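Side-chain contacts in intracellular protein transport protein USO1 (Saccharomyces cerevisiae S288c, PDB 6LSU), which takes part in protein transport from the endoplasmic reticulum to the Golgi complex as a membrane tether, of which this chain is the globular head region: residues F238-E243 with S250-D255; A284-E289 with N308-I313; W589-F594 with I713-T718; S665-F670 with Q707-N712. All coordinates share one frame; numbering follows the deposited sequence.

Contact 1 of 4, residues F238-E243 with S250-D255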
loop_
_atom_site.group_PDB
_atom_site.type_symbol
_atom_site.label_atom_id
_atom_site.label_comp_id
_atom_site.label_asym_id
_atom_site.label_seq_id
_atom_site.Cartn_x
_atom_site.Cartn_y
_atom_site.Cartn_z
ATOM N N PHE A 238 3.257 19.674 -11.972
ATOM C CA PHE A 238 1.890 20.119 -11.572
ATOM C C PHE A 238 1.206 20.970 -12.653
ATOM O O PHE A 238 -0.002 20.779 -12.839
ATOM C CB PHE A 238 1.840 20.827 -10.211
ATOM C CG PHE A 238 1.733 19.850 -9.058
ATOM C CD1 PHE A 238 0.614 19.041 -8.945
ATOM C CD2 PHE A 238 2.774 19.657 -8.162
ATOM C CE1 PHE A 238 0.525 18.089 -7.946
ATOM C CE2 PHE A 238 2.667 18.708 -7.157
ATOM C CZ PHE A 238 1.539 17.927 -7.058
ATOM N N SER A 239 1.917 21.801 -13.424
ATOM C CA SER A 239 1.252 22.588 -14.507
ATOM C C SER A 239 0.898 21.614 -15.607
ATOM O O SER A 239 -0.204 21.739 -16.128
ATOM C CB SER A 239 2.048 23.728 -15.047
ATOM O OG SER A 239 3.091 24.052 -14.142
ATOM N N ILE A 240 1.778 20.660 -15.920
ATOM C CA ILE A 240 1.474 19.652 -16.984
ATOM C C ILE A 240 0.216 18.888 -16.547
ATOM O O ILE A 240 -0.701 18.764 -17.337
ATOM C CB ILE A 240 2.675 18.725 -17.245
ATOM C CG1 ILE A 240 3.920 19.508 -17.651
ATOM C CG2 ILE A 240 2.289 17.679 -18.293
ATOM C CD1 ILE A 240 5.135 18.650 -17.860
ATOM N N ILE A 241 0.190 18.392 -15.296
ATOM C CA ILE A 241 -0.973 17.666 -14.724
ATOM C C ILE A 241 -2.224 18.550 -14.884
ATOM O O ILE A 241 -3.212 18.033 -15.446
ATOM C CB ILE A 241 -0.728 17.246 -13.260
ATOM C CG1 ILE A 241 0.359 16.164 -13.154
ATOM C CG2 ILE A 241 -2.047 16.779 -12.579
ATOM C CD1 ILE A 241 0.935 16.005 -11.794
ATOM N N GLU A 242 -2.215 19.820 -14.441
ATOM C CA GLU A 242 -3.444 20.651 -14.583
ATOM C C GLU A 242 -3.765 20.917 -16.061
ATOM O O GLU A 242 -4.941 20.815 -16.426
ATOM C CB GLU A 242 -3.449 21.955 -13.793
ATOM C CG GLU A 242 -4.884 22.354 -13.396
ATOM C CD GLU A 242 -5.863 21.266 -12.916
ATOM O OE1 GLU A 242 -5.486 20.416 -12.041
ATOM O OE2 GLU A 242 -7.020 21.266 -13.419
ATOM N N GLU A 243 -2.751 21.142 -16.886
ATOM C CA GLU A 243 -2.875 21.346 -18.356
ATOM C C GLU A 243 -3.510 20.098 -19.009
ATOM O O GLU A 243 -4.367 20.261 -19.915
ATOM C CB GLU A 243 -1.487 21.717 -18.878
ATOM C CG GLU A 243 -1.469 22.581 -20.111
ATOM C CD GLU A 243 -0.054 22.665 -20.676
ATOM O OE1 GLU A 243 0.908 22.954 -19.892
ATOM O OE2 GLU A 243 0.099 22.359 -21.873
ATOM N N SER A 250 -4.724 11.013 -18.765
ATOM C CA SER A 250 -4.527 9.556 -18.778
ATOM C C SER A 250 -3.056 9.290 -18.429
ATOM O O SER A 250 -2.674 9.666 -17.241
ATOM C CB SER A 250 -5.083 8.948 -20.041
ATOM O OG SER A 250 -4.239 9.207 -21.147
ATOM N N LEU A 251 -2.251 8.780 -19.363
ATOM C CA LEU A 251 -0.914 8.261 -19.016
ATOM C C LEU A 251 0.040 9.400 -18.616
ATOM O O LEU A 251 0.816 9.186 -17.634
ATOM C CB LEU A 251 -0.374 7.460 -20.190
ATOM C CG LEU A 251 -0.694 5.987 -20.154
ATOM C CD1 LEU A 251 0.104 5.306 -21.277
ATOM C CD2 LEU A 251 -0.350 5.382 -18.817
ATOM N N VAL A 252 -0.024 10.553 -19.292
ATOM C CA VAL A 252 0.941 11.658 -19.033
ATOM C C VAL A 252 0.862 12.052 -17.549
ATOM O O VAL A 252 1.930 12.204 -16.931
ATOM C CB VAL A 252 0.735 12.858 -19.971
ATOM C CG1 VAL A 252 1.690 13.985 -19.632
ATOM C CG2 VAL A 252 0.952 12.442 -21.411
ATOM N N VAL A 253 -0.348 12.150 -16.987
ATOM C CA VAL A 253 -0.539 12.414 -15.529
ATOM C C VAL A 253 0.032 11.274 -14.693
ATOM O O VAL A 253 0.659 11.569 -13.693
ATOM C CB VAL A 253 -2.010 12.678 -15.201
ATOM C CG1 VAL A 253 -2.242 12.745 -13.717
ATOM C CG2 VAL A 253 -2.444 13.955 -15.875
ATOM N N ASN A 254 -0.173 10.031 -15.112
ATOM C CA ASN A 254 0.405 8.834 -14.438
ATOM C C ASN A 254 1.937 8.976 -14.437
ATOM O O ASN A 254 2.574 8.817 -13.363
ATOM C CB ASN A 254 -0.010 7.561 -15.163
ATOM C CG ASN A 254 0.007 6.341 -14.278
ATOM O OD1 ASN A 254 -0.648 5.372 -14.576
ATOM N ND2 ASN A 254 0.712 6.376 -13.189
ATOM N N ASP A 255 2.508 9.321 -15.593
ATOM C CA ASP A 255 3.976 9.582 -15.726
ATOM C C ASP A 255 4.362 10.732 -14.779
ATOM O O ASP A 255 5.198 10.517 -13.914
ATOM C CB ASP A 255 4.381 9.836 -17.171
ATOM C CG ASP A 255 3.886 8.779 -18.172
ATOM O OD1 ASP A 255 3.638 9.157 -19.319
ATOM O OD2 ASP A 255 3.748 7.577 -17.819
#
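The helical segments 238-243 and 250-255 run in roughly opposite directions and come closest at Ile241 and Val253, whose CA atoms are 5.3 Å apart. At this close spacing the contact is made by two isoleucine-valine pairs. Ile240 and Val252 both point toward the opposite helix; their chains cross at about a right angle, with CG2 of Ile240 4.0 Å from CG1 of Val252. Each of these methyls stands anti to its own backbone nitrogen (chi1 of Val252 is 177°), which swings it into the gap. The pair belongs to ARM repeat 4, where helices 233-244 and 251-264 pack against each other across a short connection, as in armadillo folds generally. In the neighbouring pair, CG2 of Ile241 lies 4.2 Å from CG1 of Val253, while the other valine methyl, CG2, rests 4.2 Å from the CA of Ile241, against the backbone itself. Helix 204-218 closes one flank, through Arg207 on Ile240 and Asp208 on Val252. Asn306 of helix 301-317 touches Val253. Beyond the apolar strip, Asp255 forms a salt bridge with Arg111, and Asn254 OD1 is hydrogen-bonded to Gln302 NE2.

Contact 2 of 4, residues A284-E289 with N308-I313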
loop_
_atom_site.group_PDB
_atom_site.type_symbol
_atom_site.label_atom_id
_atom_site.label_comp_id
_atom_site.label_asym_id
_atom_site.label_seq_id
_atom_site.Cartn_x
_atom_site.Cartn_y
_atom_site.Cartn_z
ATOM N N ALA A 284 -3.477 18.594 -2.934
ATOM C CA ALA A 284 -4.821 18.713 -2.342
ATOM C C ALA A 284 -5.826 18.993 -3.437
ATOM O O ALA A 284 -6.917 18.421 -3.410
ATOM C CB ALA A 284 -4.876 19.843 -1.358
ATOM N N HIS A 285 -5.509 19.920 -4.324
ATOM C CA HIS A 285 -6.492 20.372 -5.346
ATOM C C HIS A 285 -6.819 19.183 -6.285
ATOM O O HIS A 285 -8.022 19.019 -6.708
ATOM C CB HIS A 285 -5.951 21.591 -6.094
ATOM C CG HIS A 285 -6.790 21.882 -7.283
ATOM N ND1 HIS A 285 -8.029 22.491 -7.143
ATOM C CD2 HIS A 285 -6.621 21.604 -8.604
ATOM C CE1 HIS A 285 -8.589 22.590 -8.335
ATOM N NE2 HIS A 285 -7.744 22.065 -9.254
ATOM N N LEU A 286 -5.757 18.432 -6.643
ATOM C CA LEU A 286 -5.804 17.225 -7.516
ATOM C C LEU A 286 -6.534 16.063 -6.814
ATOM O O LEU A 286 -7.378 15.477 -7.444
ATOM C CB LEU A 286 -4.358 16.826 -7.832
ATOM C CG LEU A 286 -4.191 15.549 -8.643
ATOM C CD1 LEU A 286 -4.745 15.787 -10.042
ATOM C CD2 LEU A 286 -2.745 15.108 -8.690
ATOM N N LEU A 287 -6.229 15.797 -5.533
ATOM C CA LEU A 287 -6.913 14.787 -4.716
ATOM C C LEU A 287 -8.396 15.159 -4.562
ATOM O O LEU A 287 -9.253 14.271 -4.464
ATOM C CB LEU A 287 -6.226 14.689 -3.361
ATOM C CG LEU A 287 -4.895 13.942 -3.347
ATOM C CD1 LEU A 287 -4.255 13.980 -1.959
ATOM C CD2 LEU A 287 -5.140 12.506 -3.764
ATOM N N SER A 288 -8.724 16.429 -4.598
ATOM C CA SER A 288 -10.095 16.879 -4.254
ATOM C C SER A 288 -10.969 16.853 -5.514
ATOM O O SER A 288 -12.201 16.895 -5.377
ATOM C CB SER A 288 -10.112 18.233 -3.581
ATOM O OG SER A 288 -10.285 19.262 -4.541
ATOM N N GLU A 289 -10.384 16.608 -6.682
ATOM C CA GLU A 289 -11.143 16.551 -7.945
ATOM C C GLU A 289 -12.382 15.657 -7.898
ATOM O O GLU A 289 -13.442 16.038 -8.383
ATOM C CB GLU A 289 -10.231 16.142 -9.082
ATOM C CG GLU A 289 -9.858 17.330 -9.933
ATOM C CD GLU A 289 -8.580 17.117 -10.724
ATOM O OE1 GLU A 289 -7.673 18.062 -10.701
ATOM O OE2 GLU A 289 -8.513 16.028 -11.361
ATOM N N ASN A 308 -4.383 6.932 -6.765
ATOM C CA ASN A 308 -3.737 6.089 -5.757
ATOM C C ASN A 308 -2.266 6.521 -5.728
ATOM O O ASN A 308 -1.620 6.533 -4.641
ATOM C CB ASN A 308 -3.988 4.611 -6.063
ATOM C CG ASN A 308 -5.236 4.030 -5.422
ATOM O OD1 ASN A 308 -5.922 4.650 -4.596
ATOM N ND2 ASN A 308 -5.565 2.813 -5.815
ATOM N N THR A 309 -1.697 6.772 -6.909
ATOM C CA THR A 309 -0.318 7.292 -7.005
ATOM C C THR A 309 -0.228 8.627 -6.235
ATOM O O THR A 309 0.739 8.794 -5.406
ATOM C CB THR A 309 0.133 7.414 -8.453
ATOM O OG1 THR A 309 -0.108 6.182 -9.146
ATOM C CG2 THR A 309 1.627 7.735 -8.524
ATOM N N ALA A 310 -1.178 9.540 -6.453
ATOM C CA ALA A 310 -1.269 10.793 -5.669
ATOM C C ALA A 310 -1.285 10.533 -4.143
ATOM O O ALA A 310 -0.511 11.159 -3.415
ATOM C CB ALA A 310 -2.469 11.590 -6.135
ATOM N N LEU A 311 -2.129 9.621 -3.677
ATOM C CA LEU A 311 -2.246 9.227 -2.258
ATOM C C LEU A 311 -0.912 8.686 -1.777
ATOM O O LEU A 311 -0.574 8.979 -0.604
ATOM C CB LEU A 311 -3.386 8.238 -2.055
ATOM C CG LEU A 311 -4.786 8.861 -2.131
ATOM C CD1 LEU A 311 -5.886 7.782 -2.126
ATOM C CD2 LEU A 311 -5.030 9.829 -0.985
ATOM N N ASP A 312 -0.199 7.955 -2.633
ATOM C CA ASP A 312 1.098 7.300 -2.271
ATOM C C ASP A 312 2.116 8.421 -2.024
ATOM O O ASP A 312 2.883 8.330 -1.070
ATOM C CB ASP A 312 1.553 6.243 -3.301
ATOM C CG ASP A 312 0.741 4.950 -3.262
ATOM O OD1 ASP A 312 -0.029 4.736 -2.254
ATOM O OD2 ASP A 312 0.858 4.160 -4.223
ATOM N N ILE A 313 2.071 9.498 -2.803
ATOM C CA ILE A 313 3.021 10.616 -2.641
ATOM C C ILE A 313 2.785 11.196 -1.257
ATOM O O ILE A 313 3.792 11.350 -0.522
ATOM C CB ILE A 313 2.849 11.643 -3.749
ATOM C CG1 ILE A 313 3.445 11.154 -5.073
ATOM C CG2 ILE A 313 3.403 12.961 -3.298
ATOM C CD1 ILE A 313 2.828 11.846 -6.304
#
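Leu287 reaches across to Ala310 and Leu311 within ARM repeat 5 of the armadillo-like head, joining the C-terminal part of helix 280-287 to the middle of helix 301-317. A single methyl does most of the work: CD2 of Leu287 sits 3.7 Å from CB of Ala310 and 3.9 Å from CD2 of Leu311. The CG of Leu287 is anti to its carbonyl carbon (chi1 -76°), and the side chain continues outward from there toward the opposite helix. The alanine keeps the spacing modest, with the CA atoms of Leu287 and Ala310 7.0 Å apart. Leu311 leaves its backbone to one side of the opposing segment, and its branched end comes nearer to Leu287. Leu286 adds a looser touch, its CD2 4.4 Å from the same Ala310 CB. In the next shell each leucine is also packed by a neighbouring helix: Leu287 by Val340 and Leu344 of helix 337-346, Leu311 by Val357 and Ala358 of helix 354-366, and Leu286 by Leu257 of helix 251-264. The backbone under the alanine is regular helix, Asp312 N bonding to Asn308 O at 2.8 Å. Two residues beyond Leu287, Glu289 OE2 accepts a hydrogen bond from Leu247 N.

Contact 3 of 4, residues W589-F594 with I713-T718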
loop_
_atom_site.group_PDB
_atom_site.type_symbol
_atom_site.label_atom_id
_atom_site.label_comp_id
_atom_site.label_asym_id
_atom_site.label_seq_id
_atom_site.Cartn_x
_atom_site.Cartn_y
_atom_site.Cartn_z
ATOM N N TRP A 589 -6.724 -11.338 27.912
ATOM C CA TRP A 589 -7.190 -10.539 29.064
ATOM C C TRP A 589 -6.630 -11.126 30.362
ATOM O O TRP A 589 -6.235 -10.388 31.213
ATOM C CB TRP A 589 -8.727 -10.487 29.119
ATOM C CG TRP A 589 -9.192 -9.345 29.968
ATOM C CD1 TRP A 589 -8.450 -8.676 30.913
ATOM C CD2 TRP A 589 -10.487 -8.728 29.947
ATOM N NE1 TRP A 589 -9.223 -7.732 31.502
ATOM C CE2 TRP A 589 -10.475 -7.743 30.943
ATOM C CE3 TRP A 589 -11.678 -8.969 29.254
ATOM C CZ2 TRP A 589 -11.597 -6.983 31.244
ATOM C CZ3 TRP A 589 -12.814 -8.257 29.576
ATOM C CH2 TRP A 589 -12.754 -7.247 30.538
ATOM N N LEU A 590 -6.683 -12.441 30.531
ATOM C CA LEU A 590 -6.361 -13.102 31.823
ATOM C C LEU A 590 -4.848 -13.104 31.996
ATOM O O LEU A 590 -4.375 -12.858 33.140
ATOM C CB LEU A 590 -6.912 -14.523 31.831
ATOM C CG LEU A 590 -8.209 -14.721 32.603
ATOM C CD1 LEU A 590 -9.298 -13.784 32.106
ATOM C CD2 LEU A 590 -8.661 -16.170 32.481
ATOM N N PHE A 591 -4.127 -13.335 30.902
ATOM C CA PHE A 591 -2.641 -13.433 30.952
ATOM C C PHE A 591 -2.034 -12.188 31.638
ATOM O O PHE A 591 -2.228 -11.040 31.161
ATOM C CB PHE A 591 -2.052 -13.654 29.567
ATOM C CG PHE A 591 -0.629 -14.131 29.655
ATOM C CD1 PHE A 591 0.347 -13.304 30.177
ATOM C CD2 PHE A 591 -0.278 -15.417 29.266
ATOM C CE1 PHE A 591 1.651 -13.740 30.298
ATOM C CE2 PHE A 591 1.028 -15.848 29.395
ATOM C CZ PHE A 591 1.988 -15.012 29.914
ATOM N N GLY A 592 -1.364 -12.435 32.772
ATOM C CA GLY A 592 -0.701 -11.461 33.658
ATOM C C GLY A 592 -1.680 -10.506 34.332
ATOM O O GLY A 592 -1.228 -9.429 34.753
ATOM N N ASP A 593 -2.965 -10.839 34.430
ATOM C CA ASP A 593 -3.976 -9.958 35.066
ATOM C C ASP A 593 -4.729 -10.782 36.143
ATOM O O ASP A 593 -5.767 -11.431 35.869
ATOM C CB ASP A 593 -4.817 -9.261 33.984
ATOM C CG ASP A 593 -5.827 -8.257 34.500
ATOM O OD1 ASP A 593 -5.889 -8.073 35.711
ATOM O OD2 ASP A 593 -6.556 -7.663 33.686
ATOM N N PHE A 594 -4.206 -10.738 37.361
ATOM C CA PHE A 594 -4.762 -11.370 38.589
ATOM C C PHE A 594 -6.244 -11.008 38.784
ATOM O O PHE A 594 -7.046 -11.912 38.957
ATOM C CB PHE A 594 -3.891 -10.992 39.789
ATOM C CG PHE A 594 -2.563 -11.709 39.803
ATOM C CD1 PHE A 594 -1.447 -11.173 39.176
ATOM C CD2 PHE A 594 -2.428 -12.940 40.430
ATOM C CE1 PHE A 594 -0.231 -11.850 39.184
ATOM C CE2 PHE A 594 -1.215 -13.616 40.434
ATOM C CZ PHE A 594 -0.117 -13.069 39.810
ATOM N N ILE A 713 5.183 -19.120 24.893
ATOM C CA ILE A 713 4.697 -20.493 24.585
ATOM C C ILE A 713 5.197 -21.464 25.651
ATOM O O ILE A 713 4.419 -22.360 26.016
ATOM C CB ILE A 713 5.085 -20.955 23.180
ATOM C CG1 ILE A 713 4.531 -22.353 22.920
ATOM C CG2 ILE A 713 6.584 -20.893 22.990
ATOM C CD1 ILE A 713 4.496 -22.730 21.473
ATOM N N TYR A 714 6.425 -21.312 26.146
ATOM C CA TYR A 714 6.974 -22.216 27.187
ATOM C C TYR A 714 6.125 -22.089 28.447
ATOM O O TYR A 714 5.591 -23.110 28.903
ATOM C CB TYR A 714 8.440 -21.920 27.490
ATOM C CG TYR A 714 9.017 -22.740 28.610
ATOM C CD1 TYR A 714 9.398 -24.061 28.412
ATOM C CD2 TYR A 714 9.175 -22.194 29.875
ATOM C CE1 TYR A 714 9.948 -24.811 29.439
ATOM C CE2 TYR A 714 9.715 -22.936 30.915
ATOM C CZ TYR A 714 10.107 -24.240 30.691
ATOM O OH TYR A 714 10.627 -24.942 31.731
ATOM N N ARG A 715 5.989 -20.870 28.964
ATOM C CA ARG A 715 5.187 -20.572 30.178
ATOM C C ARG A 715 3.774 -21.165 30.048
ATOM O O ARG A 715 3.288 -21.633 31.051
ATOM C CB ARG A 715 5.101 -19.066 30.436
ATOM C CG ARG A 715 4.652 -18.740 31.853
ATOM C CD ARG A 715 4.443 -17.258 32.084
ATOM N NE ARG A 715 4.064 -16.970 33.459
ATOM C CZ ARG A 715 4.111 -15.770 34.020
ATOM N NH1 ARG A 715 4.500 -14.724 33.314
ATOM N NH2 ARG A 715 3.749 -15.591 35.281
ATOM N N ILE A 716 3.127 -21.113 28.872
ATOM C CA ILE A 716 1.732 -21.616 28.709
ATOM C C ILE A 716 1.820 -23.127 28.934
ATOM O O ILE A 716 1.259 -23.625 29.947
ATOM C CB ILE A 716 1.108 -21.284 27.328
ATOM C CG1 ILE A 716 1.115 -19.790 26.975
ATOM C CG2 ILE A 716 -0.299 -21.865 27.238
ATOM C CD1 ILE A 716 0.839 -18.885 28.128
ATOM N N ARG A 717 2.550 -23.800 28.039
ATOM C CA ARG A 717 2.709 -25.276 27.975
ATOM C C ARG A 717 3.012 -25.860 29.363
ATOM O O ARG A 717 2.518 -26.974 29.616
ATOM C CB ARG A 717 3.850 -25.655 27.027
ATOM C CG ARG A 717 3.971 -27.151 26.778
ATOM C CD ARG A 717 5.122 -27.544 25.867
ATOM N NE ARG A 717 6.435 -27.324 26.475
ATOM C CZ ARG A 717 7.390 -26.510 26.004
ATOM N NH1 ARG A 717 7.214 -25.812 24.889
ATOM N NH2 ARG A 717 8.533 -26.404 26.658
ATOM N N THR A 718 3.787 -25.164 30.213
ATOM C CA THR A 718 4.257 -25.689 31.526
ATOM C C THR A 718 3.498 -25.039 32.689
ATOM O O THR A 718 4.065 -24.951 33.804
ATOM C CB THR A 718 5.774 -25.504 31.721
ATOM O OG1 THR A 718 6.102 -24.218 32.257
ATOM C CG2 THR A 718 6.556 -25.712 30.446
#
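Phe591 meets Ile716 and Arg715 with the CD2-CE2-CZ side of its ring, and the two partners differ sharply in environment. On the buried side, CD1 of Ile716 approaches the ring edge near its plane, 3.3 Å from CE2 and 3.8 Å from CD2 of Phe591; at 2.70 Å resolution these values establish contact and carry no reading of strain. The ring gets there because its CG is anti to the backbone nitrogen (chi1 -164°), which sends it out from the chain across a gap of 9.5 Å between the CA atoms of Phe591 and Ile716. Phe638 also meets this ring, while Met630 and Val634 of helix 622-637 pack on Ile716. The side of the exposed Arg715 is looser, with a longer approach: its nearest atom, CD, is 4.0 Å from CZ of Phe591. The guanidinium also lies near that ring corner, obliquely, its plane 83° from the ring, so the two groups are not stacked; Arg715 NE has a long, weak ion pair with Glu637. Behind the phenylalanine, Asp593 N bonds to Leu590 O at 2.8 Å and Gly592 has positive phi. OD1 of Asp593 accepts a weak bond from Ala596 N, capping the next helix. The arrangement is a type II turn, Leu590 to Asp593, linking two helices where ARM repeat 9 passes into ARM repeat 10, with the short helix 713-717 laid against it.

Contact 4 of 4, residues S665-F670 with Q707-N712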
loop_
_atom_site.group_PDB
_atom_site.type_symbol
_atom_site.label_atom_id
_atom_site.label_comp_id
_atom_site.label_asym_id
_atom_site.label_seq_id
_atom_site.Cartn_x
_atom_site.Cartn_y
_atom_site.Cartn_z
ATOM N N SER A 665 0.292 -31.410 26.020
ATOM C CA SER A 665 0.168 -31.977 24.651
ATOM C C SER A 665 -0.662 -31.010 23.811
ATOM O O SER A 665 -0.281 -30.763 22.656
ATOM C CB SER A 665 -0.424 -33.362 24.644
ATOM O OG SER A 665 -1.056 -33.634 23.407
ATOM N N ARG A 666 -1.752 -30.491 24.385
ATOM C CA ARG A 666 -2.773 -29.712 23.636
ATOM C C ARG A 666 -2.283 -28.284 23.407
ATOM O O ARG A 666 -2.838 -27.664 22.475
ATOM C CB ARG A 666 -4.108 -29.669 24.374
ATOM C CG ARG A 666 -4.909 -30.955 24.255
ATOM C CD ARG A 666 -6.020 -30.996 25.281
ATOM N NE ARG A 666 -7.049 -31.960 24.913
ATOM C CZ ARG A 666 -8.286 -31.983 25.406
ATOM N NH1 ARG A 666 -8.668 -31.098 26.312
ATOM N NH2 ARG A 666 -9.148 -32.897 24.985
ATOM N N ILE A 667 -1.358 -27.780 24.246
ATOM C CA ILE A 667 -0.596 -26.521 23.991
ATOM C C ILE A 667 0.377 -26.748 22.824
ATOM O O ILE A 667 0.436 -25.886 21.924
ATOM C CB ILE A 667 0.124 -26.040 25.264
ATOM C CG1 ILE A 667 -0.868 -25.653 26.360
ATOM C CG2 ILE A 667 1.097 -24.910 24.945
ATOM C CD1 ILE A 667 -2.226 -25.223 25.857
ATOM N N LYS A 668 1.138 -27.840 22.865
ATOM C CA LYS A 668 2.104 -28.218 21.803
ATOM C C LYS A 668 1.324 -28.499 20.517
ATOM O O LYS A 668 1.836 -28.182 19.460
ATOM C CB LYS A 668 2.934 -29.435 22.224
ATOM C CG LYS A 668 4.189 -29.688 21.397
ATOM C CD LYS A 668 5.340 -30.264 22.202
ATOM C CE LYS A 668 6.657 -30.227 21.452
ATOM N NZ LYS A 668 7.808 -30.211 22.385
ATOM N N GLN A 669 0.111 -29.045 20.603
ATOM C CA GLN A 669 -0.626 -29.455 19.384
ATOM C C GLN A 669 -1.191 -28.203 18.723
ATOM O O GLN A 669 -1.409 -28.237 17.475
ATOM C CB GLN A 669 -1.754 -30.454 19.646
ATOM C CG GLN A 669 -2.493 -30.807 18.356
ATOM C CD GLN A 669 -3.425 -31.992 18.428
ATOM O OE1 GLN A 669 -4.375 -32.011 19.216
ATOM N NE2 GLN A 669 -3.183 -32.968 17.556
ATOM N N PHE A 670 -1.443 -27.156 19.518
ATOM C CA PHE A 670 -2.033 -25.870 19.059
ATOM C C PHE A 670 -1.037 -25.127 18.157
ATOM O O PHE A 670 -1.456 -24.615 17.098
ATOM C CB PHE A 670 -2.427 -24.999 20.256
ATOM C CG PHE A 670 -2.936 -23.628 19.890
ATOM C CD1 PHE A 670 -4.183 -23.466 19.304
ATOM C CD2 PHE A 670 -2.132 -22.513 20.064
ATOM C CE1 PHE A 670 -4.645 -22.205 18.961
ATOM C CE2 PHE A 670 -2.593 -21.257 19.704
ATOM C CZ PHE A 670 -3.856 -21.100 19.177
ATOM N N GLN A 707 1.278 -12.660 19.151
ATOM C CA GLN A 707 2.562 -12.166 19.703
ATOM C C GLN A 707 2.637 -12.708 21.127
ATOM O O GLN A 707 3.721 -13.186 21.573
ATOM C CB GLN A 707 2.657 -10.636 19.688
ATOM C CG GLN A 707 3.249 -10.022 18.423
ATOM C CD GLN A 707 2.929 -8.547 18.359
ATOM O OE1 GLN A 707 3.384 -7.759 19.187
ATOM N NE2 GLN A 707 2.105 -8.174 17.394
ATOM N N LEU A 708 1.520 -12.601 21.846
ATOM C CA LEU A 708 1.456 -13.062 23.258
ATOM C C LEU A 708 1.755 -14.577 23.315
ATOM O O LEU A 708 2.616 -14.983 24.085
ATOM C CB LEU A 708 0.076 -12.761 23.820
ATOM C CG LEU A 708 -0.129 -13.309 25.230
ATOM C CD1 LEU A 708 0.588 -12.425 26.241
ATOM C CD2 LEU A 708 -1.601 -13.434 25.573
ATOM N N PHE A 709 1.100 -15.387 22.488
ATOM C CA PHE A 709 1.305 -16.844 22.505
ATOM C C PHE A 709 2.785 -17.129 22.235
ATOM O O PHE A 709 3.462 -17.715 23.111
ATOM C CB PHE A 709 0.384 -17.562 21.524
ATOM C CG PHE A 709 0.583 -19.045 21.575
ATOM C CD1 PHE A 709 0.157 -19.778 22.673
ATOM C CD2 PHE A 709 1.270 -19.692 20.572
ATOM C CE1 PHE A 709 0.355 -21.149 22.724
ATOM C CE2 PHE A 709 1.477 -21.059 20.628
ATOM C CZ PHE A 709 1.028 -21.783 21.709
ATOM N N ASN A 710 3.280 -16.704 21.062
ATOM C CA ASN A 710 4.675 -16.976 20.626
ATOM C C ASN A 710 5.673 -16.505 21.695
ATOM O O ASN A 710 6.632 -17.189 21.905
ATOM C CB ASN A 710 4.952 -16.400 19.242
ATOM C CG ASN A 710 4.186 -17.128 18.151
ATOM O OD1 ASN A 710 3.787 -18.271 18.334
ATOM N ND2 ASN A 710 3.978 -16.483 17.013
ATOM N N GLU A 711 5.431 -15.407 22.395
ATOM C CA GLU A 711 6.421 -14.819 23.327
ATOM C C GLU A 711 6.398 -15.551 24.676
ATOM O O GLU A 711 7.395 -15.384 25.427
ATOM C CB GLU A 711 6.181 -13.311 23.467
ATOM C CG GLU A 711 6.724 -12.521 22.286
ATOM C CD GLU A 711 6.405 -11.034 22.262
ATOM O OE1 GLU A 711 6.111 -10.465 23.355
ATOM O OE2 GLU A 711 6.451 -10.447 21.147
ATOM N N ASN A 712 5.320 -16.290 24.997
ATOM C CA ASN A 712 5.227 -17.078 26.263
ATOM C C ASN A 712 4.806 -18.525 26.012
ATOM O O ASN A 712 4.184 -19.117 26.907
ATOM C CB ASN A 712 4.226 -16.487 27.253
ATOM C CG ASN A 712 4.399 -15.004 27.382
ATOM O OD1 ASN A 712 5.186 -14.557 28.225
ATOM N ND2 ASN A 712 3.684 -14.262 26.535
#
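Leu708 O is approached by three N-H groups near the end of helix 703-711: Asn712 ND2 lies 2.8 Å from Leu708 O, and two weaker backbone donors follow, Asn712 N at 3.1 Å and Glu711 N at 3.3 Å from Leu708 O. The ND2 bond is moderately bent, 147° at the hydrogen, and its donor is tilted somewhat from the carbonyl plane; it folds the Asn712 amide back over the last turn. The next residue, Phe709, makes the main contact with helix 660-673. In this helical part of the vesicle-tethering head region, the two helices meet through a T-shaped phenylalanine pair. The edge of Phe670 points at one face of Phe709, with ring centroids 5.1 Å apart and planes at 84°; CD2 of Phe670 lies 3.6 Å from CZ of Phe709. Phe676 also meets both rings, stacked on Phe670 and edge-to-face with Phe709. At the rim of the Phe709 ring, near its plane, Ile667 O lies 4.2 Å from CZ, and Ile667 CG2 is 4.4 Å from CE1.

How the contacts relate
All four contacts are mainly buried, but their chemistry differs with place. Contacts 1 and 2 are aliphatic pairings in ARM repeats 4 and 5, with centres 12 Å apart; they touch where Ile241 CG2 meets Leu286 CD1 at 3.8 Å, while Glu242 and Glu289 bring like charges close at the rim. Contacts 3 and 4 use phenylalanine rings to span wider backbone gaps, and contact 3 alone includes an exposed touching residue, Arg715. Their centres are 10 Å apart. Helices 703-711 and 713-717 follow one another, and Phe591 touches both Leu708 and Asn712. Contact 1 lies about 53 Å, centre to centre, from contact 4, on the opposite side of the chain's centre.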